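Local coordinates for uncharacterized protein YjgB (PDB 4YGT) that is of unknown function but is a putative secreted lipoprotein and the first structural representative of the DUF4309 family, which belongs to the PepSY clan, at residues 20-25 and 32-37; 123-128 and 143-148. All blocks are in the same frame, centred on the assembly; numbering follows the deposited sequence.

Contact 1: residues 20-25 and 32-37; sequences VKNLYN and MPQQAQ
The backbones of helix 14-27 and of the loop that follows it come closest at Leu-23 and Met-32, whose CA atoms lie 6.2 Å apart; no hydrogen bond links segments 20-25 and 32-37, and the close approaches are all between side chains. Pro-33 is at the centre, its ring set against the neighbouring residues Asn-22 and Leu-23. Asn-22 holds CG anti to the backbone N (chi1 -166°), which swings the carboxamide out from the helix and lays its broad side over the CB-CG edge of the proline. ND2 of Asn-22 is 3.3 Å from CB of Pro-33, while the amide carbon CG of Asn-22 stands 3.8 Å from CG of Pro-33. The two side chains run past each other in opposite directions. With an alanine in place of Asn-22 this amide lid is missing, and CB and CG of Pro-33 would probably lose their cover on the helix side. Deeper down, Leu-23 meets the proline ring at about a right angle, its CD2 methyl 3.7 Å from CD of Pro-33. The arrangement is a helix followed by a loop that doubles back against it, and both rest on one face of the antiparallel sheet. Met-32, present as selenomethionine, reaches down to that sheet and touches Ile-91 and Tyr-93 of strand 88-95 and Val-155 and Leu-157 of strand 152-159. Its CE comes within 4.3 Å of CD2 of Leu-23, so the leucine branch meets both Met-32 and Pro-33. Beyond the proline the loop curls into a short 3-10 turn, where Gln-37 N bonds to Gln-34 O at 3.2 Å. Gln-34, more exposed, bends its chain towards Asn-22, but OE1 of Gln-34 stops 4.1 Å from ND2 of Asn-22, too far for a hydrogen bond.

Contact 2: residues 123-128 and 143-148; sequences LTVPFT and HFVIGT
Val-125 and Val-145 share one rotamer, with CG1 anti to the backbone N (chi1 -177° and -179°), yet they offer different methyls to each other: CG2 of Val-125, the branch beside its own N, meets CG1 of Val-145 at 4.1 Å. The two side chains cross obliquely, in a light apolar touch. Leu-123 and His-143 make the second meeting, in which CD1 of Leu-123 approaches the imidazole at its edge, near the ring plane, 4.5 Å from CE1 of His-143. The ring takes this position while its nitrogens are engaged elsewhere: ND1 of His-143 is hydrogen-bonded to OD2 of Asp-132, and NE2 has a weak hydrogen bond to OE2 of Glu-141. Two carboxylates thus limit how the imidazole can turn, and its CE1 corner faces the leucine.

The two segments are not neighbours in the sheet. The CA atoms of Val-125 and Val-145 are 8.2 Å apart, those of Leu-123 and His-143 9.1 Å, and strand 131-137 lies in the sheet between 121-124 and 140-146, so no backbone bond joins the two segments. After Val-125 the chain reverses in a type II turn, with Pro-126 second and Phe-127 third at a positive phi of 74°; the bond that closes it, Thr-128 N to Val-125 O, is weak at 3.5 Å. OG1 of Thr-128 is hydrogen-bonded to OE1 of Glu-130, whose side chain also touches both valines.

Leu-123 pairs through its backbone with Asp-132 of the middle strand, and its side chain, like that of His-143, rests on Val-134 there. Farther in, Val-145 packs on His-154 of strand 152-159, while Phe-144 and Ile-146 turn to the opposite face of the sheet, against helix 109-116.

Overall arrangement
Contact 1 closes before contact 2 opens along the chain, and their centres are about 20 Å apart, on opposite sides of the centre of the protein. One antiparallel sheet relates them: contact 1 joins helix 14-27 and its following loop above one face, whereas contact 2 ties the edge strand 121-124 to strand 140-146 on the other. Their segments still touch, through CD1 of Leu-23 and CE2 of Phe-144, 4.1 Å apart, because Phe-144 points to the helix-covered face. Val-155 touches both Met-32 and Phe-144, and Leu-112 and Leu-116 of helix 109-116 touch both Val-20 and Phe-144. The two helices and the sheet thus share one hydrophobic core, and all four segments belong to the DUF4309 domain.

Contact 1: residues 20-25 and 32-37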
loop_
_atom_site.group_PDB
_atom_site.type_symbol
_atom_site.label_atom_id
_atom_site.label_comp_id
_atom_site.label_asym_id
_atom_site.label_seq_id
_atom_site.Cartn_x
_atom_site.Cartn_y
_atom_site.Cartn_z
ATOM N N VAL A 20 3.715 -10.149 -1.390
ATOM C CA VAL A 20 4.317 -9.374 -2.481
ATOM C C VAL A 20 3.693 -9.823 -3.814
ATOM O O VAL A 20 3.299 -8.970 -4.619
ATOM C CB VAL A 20 5.862 -9.537 -2.444
ATOM C CG1 VAL A 20 6.517 -9.114 -3.749
ATOM C CG2 VAL A 20 6.452 -8.759 -1.280
ATOM N N LYS A 21 3.545 -11.157 -4.004
ATOM C CA LYS A 21 2.913 -11.746 -5.182
ATOM C C LYS A 21 1.442 -11.314 -5.295
ATOM O O LYS A 21 1.021 -10.911 -6.382
ATOM C CB LYS A 21 3.009 -13.291 -5.174
ATOM C CG LYS A 21 4.409 -13.854 -5.476
ATOM C CD LYS A 21 4.397 -15.379 -5.714
ATOM C CE LYS A 21 4.334 -16.215 -4.450
ATOM N NZ LYS A 21 4.051 -17.643 -4.746
ATOM N N ASN A 22 0.666 -11.370 -4.175
ATOM C CA ASN A 22 -0.748 -11.009 -4.187
ATOM C C ASN A 22 -0.927 -9.491 -4.438
ATOM O O ASN A 22 -1.850 -9.097 -5.155
ATOM C CB ASN A 22 -1.439 -11.469 -2.886
ATOM C CG ASN A 22 -2.954 -11.445 -2.902
ATOM O OD1 ASN A 22 -3.617 -11.532 -3.952
ATOM N ND2 ASN A 22 -3.540 -11.376 -1.709
ATOM N N LEU A 23 -0.029 -8.653 -3.889
ATOM C CA LEU A 23 -0.054 -7.205 -4.067
ATOM C C LEU A 23 0.218 -6.831 -5.521
ATOM O O LEU A 23 -0.512 -6.016 -6.068
ATOM C CB LEU A 23 0.963 -6.517 -3.158
ATOM C CG LEU A 23 0.677 -6.458 -1.683
ATOM C CD1 LEU A 23 1.955 -6.098 -0.918
ATOM C CD2 LEU A 23 -0.412 -5.437 -1.361
ATOM N N TYR A 24 1.239 -7.451 -6.144
ATOM C CA TYR A 24 1.616 -7.245 -7.540
ATOM C C TYR A 24 0.458 -7.601 -8.475
ATOM O O TYR A 24 0.160 -6.823 -9.380
ATOM C CB TYR A 24 2.871 -8.057 -7.897
ATOM C CG TYR A 24 3.356 -7.870 -9.324
ATOM C CD1 TYR A 24 4.031 -6.715 -9.709
ATOM C CD2 TYR A 24 3.153 -8.859 -10.285
ATOM C CE1 TYR A 24 4.482 -6.542 -11.017
ATOM C CE2 TYR A 24 3.608 -8.701 -11.595
ATOM C CZ TYR A 24 4.268 -7.541 -11.958
ATOM O OH TYR A 24 4.708 -7.393 -13.252
ATOM N N ASN A 25 -0.206 -8.739 -8.206
ATOM C CA ASN A 25 -1.364 -9.278 -8.923
ATOM C C ASN A 25 -2.534 -8.299 -8.934
ATOM O O ASN A 25 -2.924 -7.875 -10.020
ATOM C CB ASN A 25 -1.800 -10.618 -8.285
ATOM C CG ASN A 25 -3.034 -11.310 -8.872
ATOM O OD1 ASN A 25 -3.035 -11.805 -10.003
ATOM N ND2 ASN A 25 -4.071 -11.479 -8.058
HETATM N N MSE A 32 -6.099 -3.148 -3.947
HETATM C CA MSE A 32 -5.234 -3.885 -3.051
HETATM C C MSE A 32 -6.032 -5.089 -2.526
HETATM O O MSE A 32 -7.260 -5.123 -2.700
HETATM C CB MSE A 32 -4.675 -2.985 -1.978
HETATM C CG MSE A 32 -3.723 -2.001 -2.580
HETATM SE SE MSE A 32 -2.505 -1.457 -1.250
HETATM C CE MSE A 32 -0.965 -1.280 -2.259
ATOM N N PRO A 33 -5.372 -6.168 -2.047
ATOM C CA PRO A 33 -6.141 -7.364 -1.675
ATOM C C PRO A 33 -6.743 -7.319 -0.272
ATOM O O PRO A 33 -6.673 -6.299 0.442
ATOM C CB PRO A 33 -5.115 -8.499 -1.795
ATOM C CG PRO A 33 -3.801 -7.845 -2.170
ATOM C CD PRO A 33 -3.924 -6.401 -1.887
ATOM N N GLN A 34 -7.384 -8.459 0.094
ATOM C CA GLN A 34 -7.979 -8.748 1.400
ATOM C C GLN A 34 -9.097 -7.751 1.773
ATOM O O GLN A 34 -10.123 -7.717 1.100
ATOM C CB GLN A 34 -6.879 -8.791 2.501
ATOM C CG GLN A 34 -5.732 -9.794 2.266
ATOM C CD GLN A 34 -6.188 -11.230 2.243
ATOM O OE1 GLN A 34 -6.445 -11.804 1.176
ATOM N NE2 GLN A 34 -6.320 -11.832 3.424
ATOM N N GLN A 35 -8.906 -6.969 2.850
ATOM C CA GLN A 35 -9.907 -6.039 3.380
ATOM C C GLN A 35 -10.223 -4.909 2.394
ATOM O O GLN A 35 -11.383 -4.482 2.306
ATOM C CB GLN A 35 -9.452 -5.453 4.733
ATOM C CG GLN A 35 -9.287 -6.498 5.865
ATOM C CD GLN A 35 -8.075 -7.431 5.772
ATOM O OE1 GLN A 35 -7.057 -7.132 5.117
ATOM N NE2 GLN A 35 -8.153 -8.581 6.453
ATOM N N ALA A 36 -9.208 -4.476 1.612
ATOM C CA ALA A 36 -9.348 -3.396 0.640
ATOM C C ALA A 36 -9.959 -3.874 -0.676
ATOM O O ALA A 36 -10.188 -3.065 -1.575
ATOM C CB ALA A 36 -7.996 -2.740 0.387
ATOM N N GLN A 37 -10.271 -5.159 -0.786
ATOM C CA GLN A 37 -10.824 -5.722 -2.035
ATOM C C GLN A 37 -12.036 -4.954 -2.578
ATOM O O GLN A 37 -12.947 -4.643 -1.812
ATOM C CB GLN A 37 -11.235 -7.174 -1.825
ATOM C CG GLN A 37 -11.379 -7.924 -3.128
ATOM C CD GLN A 37 -12.189 -9.171 -2.967
ATOM O OE1 GLN A 37 -12.203 -9.819 -1.916
ATOM N NE2 GLN A 37 -12.863 -9.539 -4.021
#

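Contact 2: residues 123-128 and 143-148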
loop_
_atom_site.group_PDB
_atom_site.type_symbol
_atom_site.label_atom_id
_atom_site.label_comp_id
_atom_site.label_asym_id
_atom_site.label_seq_id
_atom_site.Cartn_x
_atom_site.Cartn_y
_atom_site.Cartn_z
ATOM N N LEU A 123 13.120 5.464 -6.607
ATOM C CA LEU A 123 12.844 6.891 -6.413
ATOM C C LEU A 123 13.062 7.358 -4.978
ATOM O O LEU A 123 12.938 6.582 -4.021
ATOM C CB LEU A 123 11.383 7.239 -6.798
ATOM C CG LEU A 123 10.863 7.047 -8.225
ATOM C CD1 LEU A 123 9.346 7.217 -8.257
ATOM C CD2 LEU A 123 11.493 8.041 -9.197
ATOM N N THR A 124 13.287 8.664 -4.838
ATOM C CA THR A 124 13.504 9.338 -3.563
ATOM C C THR A 124 12.110 9.635 -2.960
ATOM O O THR A 124 11.111 9.670 -3.702
ATOM C CB THR A 124 14.432 10.573 -3.800
ATOM O OG1 THR A 124 14.990 11.033 -2.567
ATOM C CG2 THR A 124 13.759 11.719 -4.573
ATOM N N VAL A 125 12.030 9.758 -1.617
ATOM C CA VAL A 125 10.765 10.061 -0.937
ATOM C C VAL A 125 10.912 11.484 -0.329
ATOM O O VAL A 125 11.836 11.712 0.470
ATOM C CB VAL A 125 10.317 8.993 0.122
ATOM C CG1 VAL A 125 8.961 9.351 0.735
ATOM C CG2 VAL A 125 10.280 7.583 -0.472
ATOM N N PRO A 126 10.033 12.454 -0.712
ATOM C CA PRO A 126 10.151 13.814 -0.140
ATOM C C PRO A 126 9.843 13.854 1.355
ATOM O O PRO A 126 8.891 13.205 1.816
ATOM C CB PRO A 126 9.127 14.637 -0.934
ATOM C CG PRO A 126 8.138 13.634 -1.449
ATOM C CD PRO A 126 8.906 12.361 -1.671
ATOM N N PHE A 127 10.677 14.620 2.104
ATOM C CA PHE A 127 10.600 14.876 3.549
ATOM C C PHE A 127 11.035 13.653 4.435
ATOM O O PHE A 127 10.879 13.739 5.662
ATOM C CB PHE A 127 9.168 15.372 3.975
ATOM C CG PHE A 127 8.522 16.458 3.122
ATOM C CD1 PHE A 127 9.092 17.732 3.032
ATOM C CD2 PHE A 127 7.339 16.213 2.433
ATOM C CE1 PHE A 127 8.500 18.728 2.245
ATOM C CE2 PHE A 127 6.742 17.214 1.657
ATOM C CZ PHE A 127 7.328 18.460 1.563
ATOM N N THR A 128 11.549 12.529 3.837
ATOM C CA THR A 128 11.951 11.317 4.594
ATOM C C THR A 128 13.252 10.699 4.052
ATOM O O THR A 128 13.730 11.082 2.970
ATOM C CB THR A 128 10.827 10.204 4.652
ATOM O OG1 THR A 128 10.854 9.348 3.500
ATOM C CG2 THR A 128 9.417 10.742 4.868
ATOM N N HIS A 143 4.352 1.096 -5.276
ATOM C CA HIS A 143 5.490 1.764 -4.679
ATOM C C HIS A 143 5.826 1.097 -3.357
ATOM O O HIS A 143 5.112 1.313 -2.374
ATOM C CB HIS A 143 5.151 3.244 -4.462
ATOM C CG HIS A 143 4.939 4.026 -5.719
ATOM N ND1 HIS A 143 5.854 4.978 -6.137
ATOM C CD2 HIS A 143 3.900 4.012 -6.585
ATOM C CE1 HIS A 143 5.351 5.498 -7.241
ATOM N NE2 HIS A 143 4.178 4.950 -7.552
ATOM N N PHE A 144 6.863 0.234 -3.338
ATOM C CA PHE A 144 7.296 -0.402 -2.090
ATOM C C PHE A 144 8.264 0.552 -1.392
ATOM O O PHE A 144 9.403 0.705 -1.848
ATOM C CB PHE A 144 7.935 -1.768 -2.329
ATOM C CG PHE A 144 7.010 -2.807 -2.888
ATOM C CD1 PHE A 144 6.871 -2.969 -4.262
ATOM C CD2 PHE A 144 6.297 -3.656 -2.044
ATOM C CE1 PHE A 144 6.045 -3.970 -4.783
ATOM C CE2 PHE A 144 5.454 -4.639 -2.566
ATOM C CZ PHE A 144 5.347 -4.799 -3.933
ATOM N N VAL A 145 7.806 1.225 -0.319
ATOM C CA VAL A 145 8.631 2.214 0.390
ATOM C C VAL A 145 9.397 1.526 1.542
ATOM O O VAL A 145 8.826 1.227 2.587
ATOM C CB VAL A 145 7.777 3.427 0.849
ATOM C CG1 VAL A 145 8.621 4.465 1.560
ATOM C CG2 VAL A 145 7.041 4.061 -0.329
ATOM N N ILE A 146 10.704 1.298 1.331
ATOM C CA ILE A 146 11.621 0.624 2.259
ATOM C C ILE A 146 12.336 1.664 3.141
ATOM O O ILE A 146 12.817 2.693 2.654
ATOM C CB ILE A 146 12.618 -0.270 1.451
ATOM C CG1 ILE A 146 11.870 -1.179 0.419
ATOM C CG2 ILE A 146 13.578 -1.074 2.350
ATOM C CD1 ILE A 146 11.270 -2.526 0.919
ATOM N N GLY A 147 12.389 1.373 4.437
ATOM C CA GLY A 147 13.001 2.245 5.434
ATOM C C GLY A 147 14.511 2.175 5.496
ATOM O O GLY A 147 15.147 1.691 4.553
ATOM N N THR A 148 15.099 2.675 6.611
ATOM C CA THR A 148 16.557 2.664 6.849
ATOM C C THR A 148 17.043 1.214 6.955
ATOM O O THR A 148 18.030 0.857 6.304
ATOM C CB THR A 148 16.938 3.514 8.056
ATOM O OG1 THR A 148 15.911 3.409 9.053
ATOM C CG2 THR A 148 17.163 4.969 7.674
#